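Local coordinates for fibronectin-binding protein (Streptococcus pyogenes, PDB 5A0L), which is a streptococcal surface adhesin whose N-terminal domain carries an internal thioester that mediates covalent binding to the host, at residues Ser12-Pro15 / Asp16-Trp19; Val126-Asn129 / Ala130-Tyr133. All blocks are in the same frame, centred on the assembly; numbering follows the deposited sequence.

Interaction 1 of 2, residues Ser12-Pro15 / Asp16-Trp19; sequences SPDP and DYPW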
ATOM      1  N   SER A  12     -19.776  11.211  -3.924  1.00 18.83           N
ATOM      2  CA  SER A  12     -20.195  10.550  -2.707  1.00 18.60           C
ATOM      3  C   SER A  12     -21.553  11.079  -2.218  1.00 19.41           C
ATOM      4  O   SER A  12     -21.805  12.272  -2.282  1.00 23.62           O
ATOM      5  CB  SER A  12     -19.167  10.827  -1.614  1.00 17.72           C
ATOM      6  OG  SER A  12     -19.545  10.186  -0.392  1.00 19.16           O
ATOM      7  N   PRO A  13     -22.381  10.206  -1.632  1.00 22.01           N
ATOM      8  CA  PRO A  13     -23.565  10.755  -0.952  1.00 24.86           C
ATOM      9  C   PRO A  13     -23.261  11.556   0.313  1.00 23.33           C
ATOM     10  O   PRO A  13     -24.133  12.269   0.777  1.00 27.17           O
ATOM     11  CB  PRO A  13     -24.374   9.513  -0.560  1.00 29.45           C
ATOM     12  CG  PRO A  13     -23.407   8.395  -0.573  1.00 35.51           C
ATOM     13  CD  PRO A  13     -22.328   8.744  -1.574  1.00 27.55           C
ATOM     14  N   ASP A  14     -22.044  11.446   0.843  1.00 20.75           N
ATOM     15  CA  ASP A  14     -21.638  12.199   2.022  1.00 19.86           C
ATOM     16  C   ASP A  14     -20.418  13.058   1.653  1.00 17.76           C
ATOM     17  O   ASP A  14     -19.320  12.514   1.412  1.00 18.66           O
ATOM     18  CB  ASP A  14     -21.305  11.226   3.166  1.00 22.20           C
ATOM     19  CG  ASP A  14     -20.959  11.940   4.461  1.00 23.77           C
ATOM     20  OD1 ASP A  14     -20.702  13.170   4.441  1.00 24.06           O
ATOM     21  OD2 ASP A  14     -20.965  11.252   5.501  1.00 28.18           O
ATOM     22  N   PRO A  15     -20.583  14.385   1.632  1.00 19.03           N
ATOM     23  CA  PRO A  15     -19.474  15.254   1.224  1.00 20.34           C
ATOM     24  C   PRO A  15     -18.266  15.242   2.148  1.00 19.21           C
ATOM     25  O   PRO A  15     -17.189  15.680   1.746  1.00 20.14           O
ATOM     26  CB  PRO A  15     -20.107  16.651   1.166  1.00 23.75           C
ATOM     27  CG  PRO A  15     -21.338  16.553   2.007  1.00 26.98           C
ATOM     28  CD  PRO A  15     -21.826  15.143   1.874  1.00 22.18           C
ATOM     29  N   ASP A  16     -18.435  14.717   3.356  1.00 18.05           N
ATOM     30  CA  ASP A  16     -17.328  14.528   4.284  0.50 17.28           C
ATOM     31  C   ASP A  16     -16.410  13.378   3.897  1.00 16.56           C
ATOM     32  O   ASP A  16     -15.296  13.282   4.396  1.00 17.03           O
ATOM     33  CB  ASP A  16     -17.866  14.270   5.692  0.50 18.02           C
ATOM     34  CG  ASP A  16     -18.596  15.472   6.274  0.50 20.17           C
ATOM     35  OD1 ASP A  16     -18.449  16.597   5.767  0.50 25.63           O
ATOM     36  OD2 ASP A  16     -19.320  15.273   7.268  0.50 25.11           O
ATOM     37  N   TYR A  17     -16.916  12.467   3.058  1.00 15.42           N
ATOM     38  CA  TYR A  17     -16.167  11.325   2.523  1.00 14.38           C
ATOM     39  C   TYR A  17     -16.206  11.397   0.999  1.00 14.93           C
ATOM     40  O   TYR A  17     -16.857  10.573   0.359  1.00 15.49           O
ATOM     41  CB  TYR A  17     -16.693   9.972   3.038  1.00 15.31           C
ATOM     42  CG  TYR A  17     -16.548   9.758   4.546  1.00 15.58           C
ATOM     43  CD1 TYR A  17     -17.228  10.537   5.484  1.00 22.24           C
ATOM     44  CD2 TYR A  17     -15.668   8.857   5.030  1.00 13.85           C
ATOM     45  CE1 TYR A  17     -17.043  10.341   6.845  1.00 25.97           C
ATOM     46  CE2 TYR A  17     -15.486   8.664   6.382  1.00 14.84           C
ATOM     47  CZ  TYR A  17     -16.148   9.404   7.289  1.00 19.48           C
ATOM     48  OH  TYR A  17     -15.893   9.162   8.642  1.00 26.26           O
ATOM     49  N   PRO A  18     -15.517  12.378   0.405  1.00 13.73           N
ATOM     50  CA  PRO A  18     -15.777  12.659  -1.012  1.00 14.88           C
ATOM     51  C   PRO A  18     -14.892  11.890  -2.012  1.00 14.42           C
ATOM     52  O   PRO A  18     -15.181  11.943  -3.215  1.00 15.88           O
ATOM     53  CB  PRO A  18     -15.504  14.161  -1.098  1.00 16.72           C
ATOM     54  CG  PRO A  18     -14.355  14.350  -0.129  1.00 16.44           C
ATOM     55  CD  PRO A  18     -14.715  13.440   1.031  1.00 15.51           C
ATOM     56  N   TRP A  19     -13.821  11.240  -1.541  1.00 13.82           N
ATOM     57  CA  TRP A  19     -12.896  10.545  -2.446  1.00 13.52           C
ATOM     58  C   TRP A  19     -13.442   9.186  -2.814  1.00 13.74           C
ATOM     59  O   TRP A  19     -13.909   8.443  -1.950  1.00 14.14           O
ATOM     60  CB  TRP A  19     -11.523  10.387  -1.751  1.00 12.92           C
ATOM     61  CG  TRP A  19     -10.777  11.675  -1.627  1.00 13.31           C
ATOM     62  CD1 TRP A  19     -10.961  12.646  -0.691  1.00 15.06           C
ATOM     63  CD2 TRP A  19      -9.746  12.173  -2.505  1.00 13.23           C
ATOM     64  NE1 TRP A  19     -10.126  13.723  -0.931  1.00 15.69           N
ATOM     65  CE2 TRP A  19      -9.365  13.442  -2.035  1.00 14.66           C
ATOM     66  CE3 TRP A  19      -9.079  11.644  -3.630  1.00 13.69           C
ATOM     67  CZ2 TRP A  19      -8.376  14.199  -2.668  1.00 15.31           C
ATOM     68  CZ3 TRP A  19      -8.106  12.390  -4.216  1.00 14.83           C
ATOM     69  CH2 TRP A  19      -7.791  13.656  -3.767  1.00 15.97           C
TER
HETATM   70  O   HOH W   1     -17.653  13.081  -3.910  1.00 19.54           O

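Interaction 2 of 2, residues Val126-Asn129 / Ala130-Tyr133; sequences VTQN and AIWY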
ATOM      1  N   VAL A 126       4.454  -6.741  -3.593  1.00 12.22           N
ATOM      2  CA  VAL A 126       5.561  -6.683  -2.627  1.00 11.66           C
ATOM      3  C   VAL A 126       5.375  -5.534  -1.642  1.00 11.23           C
ATOM      4  O   VAL A 126       5.492  -5.725  -0.416  1.00 11.72           O
ATOM      5  CB  VAL A 126       6.908  -6.582  -3.350  1.00 12.16           C
ATOM      6  CG1 VAL A 126       8.038  -6.244  -2.394  1.00 13.30           C
ATOM      7  CG2 VAL A 126       7.211  -7.861  -4.088  1.00 14.13           C
ATOM      8  N   THR A 127       5.095  -4.357  -2.149  1.00 10.83           N
ATOM      9  CA  THR A 127       4.968  -3.187  -1.300  1.00 10.95           C
ATOM     10  C   THR A 127       3.812  -3.364  -0.326  1.00 11.50           C
ATOM     11  O   THR A 127       3.908  -3.004   0.853  1.00 11.37           O
ATOM     12  CB  THR A 127       4.791  -1.916  -2.134  1.00 10.78           C
ATOM     13  OG1 THR A 127       5.861  -1.815  -3.103  1.00 12.11           O
ATOM     14  CG2 THR A 127       4.815  -0.685  -1.295  1.00 11.61           C
ATOM     15  N   GLN A 128       2.721  -3.932  -0.822  1.00 10.64           N
ATOM     16  CA  GLN A 128       1.535  -4.186   0.003  1.00 11.09           C
ATOM     17  C   GLN A 128       1.885  -5.106   1.169  1.00 11.30           C
ATOM     18  O   GLN A 128       1.407  -4.901   2.303  1.00 11.66           O
ATOM     19  CB  GLN A 128       0.452  -4.819  -0.876  1.00 10.80           C
ATOM     20  CG  GLN A 128      -0.847  -5.140  -0.117  1.00 11.27           C
ATOM     21  CD  GLN A 128      -1.531  -3.905   0.374  1.00 11.18           C
ATOM     22  OE1 GLN A 128      -2.258  -3.231  -0.374  1.00 11.81           O
ATOM     23  NE2 GLN A 128      -1.274  -3.547   1.643  1.00 11.53           N
ATOM     24  N   ASN A 129       2.685  -6.128   0.921  1.00 11.30           N
ATOM     25  CA  ASN A 129       3.095  -7.015   1.993  1.00 11.64           C
ATOM     26  C   ASN A 129       3.985  -6.301   3.014  1.00 12.14           C
ATOM     27  O   ASN A 129       3.843  -6.546   4.224  1.00 12.95           O
ATOM     28  CB  ASN A 129       3.788  -8.258   1.442  1.00 13.18           C
ATOM     29  CG  ASN A 129       2.808  -9.339   1.073  1.00 14.93           C
ATOM     30  OD1 ASN A 129       2.412 -10.121   1.929  1.00 17.55           O
ATOM     31  ND2 ASN A 129       2.352  -9.359  -0.161  1.00 16.64           N
ATOM     32  N   ALA A 130       4.868  -5.404   2.567  1.00 11.59           N
ATOM     33  CA  ALA A 130       5.685  -4.650   3.487  1.00 11.52           C
ATOM     34  C   ALA A 130       4.838  -3.720   4.331  1.00 11.55           C
ATOM     35  O   ALA A 130       5.123  -3.497   5.531  1.00 12.48           O
ATOM     36  CB  ALA A 130       6.765  -3.888   2.731  1.00 12.44           C
ATOM     37  N   ILE A 131       3.791  -3.149   3.750  1.00 10.68           N
ATOM     38  CA  ILE A 131       2.896  -2.289   4.537  0.50 10.89           C
ATOM     39  C   ILE A 131       2.182  -3.099   5.629  1.00 12.09           C
ATOM     40  O   ILE A 131       2.107  -2.666   6.782  1.00 12.09           O
ATOM     41  CB  ILE A 131       1.901  -1.512   3.630  0.50 10.77           C
ATOM     42  CG1 ILE A 131       2.672  -0.436   2.837  0.50 11.36           C
ATOM     43  CG2 ILE A 131       0.746  -0.905   4.433  0.50 11.86           C
ATOM     44  CD1 ILE A 131       3.371   0.598   3.685  0.50 11.23           C
ATOM     45  N   TRP A 132       1.693  -4.278   5.291  1.00 11.43           N
ATOM     46  CA  TRP A 132       1.002  -5.120   6.262  1.00 12.36           C
ATOM     47  C   TRP A 132       1.928  -5.594   7.373  1.00 12.00           C
ATOM     48  O   TRP A 132       1.457  -5.828   8.505  1.00 12.78           O
ATOM     49  CB  TRP A 132       0.341  -6.288   5.556  1.00 12.70           C
ATOM     50  CG  TRP A 132      -0.889  -5.950   4.770  1.00 12.56           C
ATOM     51  CD1 TRP A 132      -1.763  -4.943   5.005  1.00 12.96           C
ATOM     52  CD2 TRP A 132      -1.409  -6.681   3.661  1.00 12.56           C
ATOM     53  NE1 TRP A 132      -2.815  -4.983   4.112  1.00 12.77           N
ATOM     54  CE2 TRP A 132      -2.609  -6.040   3.270  1.00 12.69           C
ATOM     55  CE3 TRP A 132      -0.972  -7.791   2.938  1.00 13.09           C
ATOM     56  CZ2 TRP A 132      -3.393  -6.515   2.216  1.00 15.00           C
ATOM     57  CZ3 TRP A 132      -1.748  -8.251   1.889  1.00 15.11           C
ATOM     58  CH2 TRP A 132      -2.934  -7.604   1.539  1.00 14.96           C
ATOM     59  N   TYR A 133       3.215  -5.732   7.101  1.00 12.33           N
ATOM     60  CA  TYR A 133       4.186  -6.020   8.165  1.00 13.11           C
ATOM     61  C   TYR A 133       4.073  -4.953   9.261  1.00 13.29           C
ATOM     62  O   TYR A 133       4.180  -5.283  10.468  1.00 13.67           O
ATOM     63  CB  TYR A 133       5.596  -6.048   7.555  1.00 13.73           C
ATOM     64  CG  TYR A 133       6.701  -6.331   8.533  1.00 13.95           C
ATOM     65  CD1 TYR A 133       6.994  -7.641   8.911  1.00 15.30           C
ATOM     66  CD2 TYR A 133       7.504  -5.304   9.036  1.00 14.68           C
ATOM     67  CE1 TYR A 133       8.059  -7.900   9.790  1.00 16.60           C
ATOM     68  CE2 TYR A 133       8.555  -5.555   9.908  1.00 16.09           C
ATOM     69  CZ  TYR A 133       8.815  -6.856  10.287  1.00 17.20           C
ATOM     70  OH  TYR A 133       9.857  -7.101  11.155  1.00 21.75           O
TER

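Interaction 1 of 2, residues Ser12-Pro15 / Asp16-Trp19
The D14 side chain reaches forward over the turn to D16 and Y17. From CB it runs to a CG that lies anti to the backbone N (chi1 -176°), which sends the carboxylate along the turn. D14 CG lies 3.9 Å from D16 N. D14 OD1 accepts a hydrogen bond from D16 N at 3.0 Å, and the N-H comes from above the carboxylate plane. D14 OD2 approaches Y17 CD1 at 3.8 Å, obliquely to the ring; the carboxylate and ring planes are 55° apart. The D14 backbone closes a second ring: Y17 N donates to D14 O at 2.9 Å across a type I beta turn. An Asx turn and a beta turn thus share one start, with P15 in the second position, as in an Asx-Pro turn. S12 OG lies 2.8 Å from Y17 O and 3.0 Å from D14 O, and its single proton can serve either. A water takes the S12 N-H and donates to P18 O. The Y17 hydroxyl is hydrogen-bonded to K194. The loop leads into strand 19-23, with S12 against F67. P15 and P18 have no N-H; the D16 and Y17 amides both donate to D14 oxygens, OD1 and O.

Interaction 2 of 2, residues Val126-Asn129 / Ala130-Tyr133
Q128 lays its side chain across one face of the W132 indole, one helical turn further on. The amide and ring planes are 25° apart, and Q128 NE2 lies over one face, toward the rim. Q128 CG sits over the six-membered ring of W132, 3.6 Å from its centroid, as a CH-pi contact. The chain bends at chi2 (65°), and this carries the amide on toward the five-membered ring. There Q128 NE2 lies 3.3 Å from W132 CE2. Q128 NE2 is also 3.2 Å from W132 NE1, but both nitrogens are donors and no bond joins them. NE2 instead donates to the backbone O of C49 on strand 45-49. C49 is the chain's only cysteine, so it probably provides the sulfur of the internal thioester. The pair is an i to i+4 contact on helix 120-135, within the thioester domain. The helical bond from W132 N to Q128 O is 3.1 Å long. N129 approaches the indole differently: N129 OD1 lies at the ring edge, near the plane, 4.2 Å from W132 CE3. Its ND2 turns back along the helix to L125 O. The indole also packs on L52, F56 and C49, while A130 faces L168 and L171 of helix 158-172.

Interaction 1 and interaction 2 do not touch: their centres are 28 Å apart and their nearest atoms about 17 Å. Interaction 1 is a surface turn leading into strand 19-23; interaction 2 is buried in helix 120-135. The antiparallel barrel relates them. Residues 12-18 lead into barrel strand 19-23, and their side chains touch F67, K69 and K194. Residues 126-133 meet the barrel through Y48 and C49. In interaction 2, Q128 bonds to C49 O and W132 touches C49, the probable thioester cysteine. The Y17 side chain is about 6 Å from a bound zinc ion and the W132 side chain about 9 Å from one; neither distance is that of a ligand.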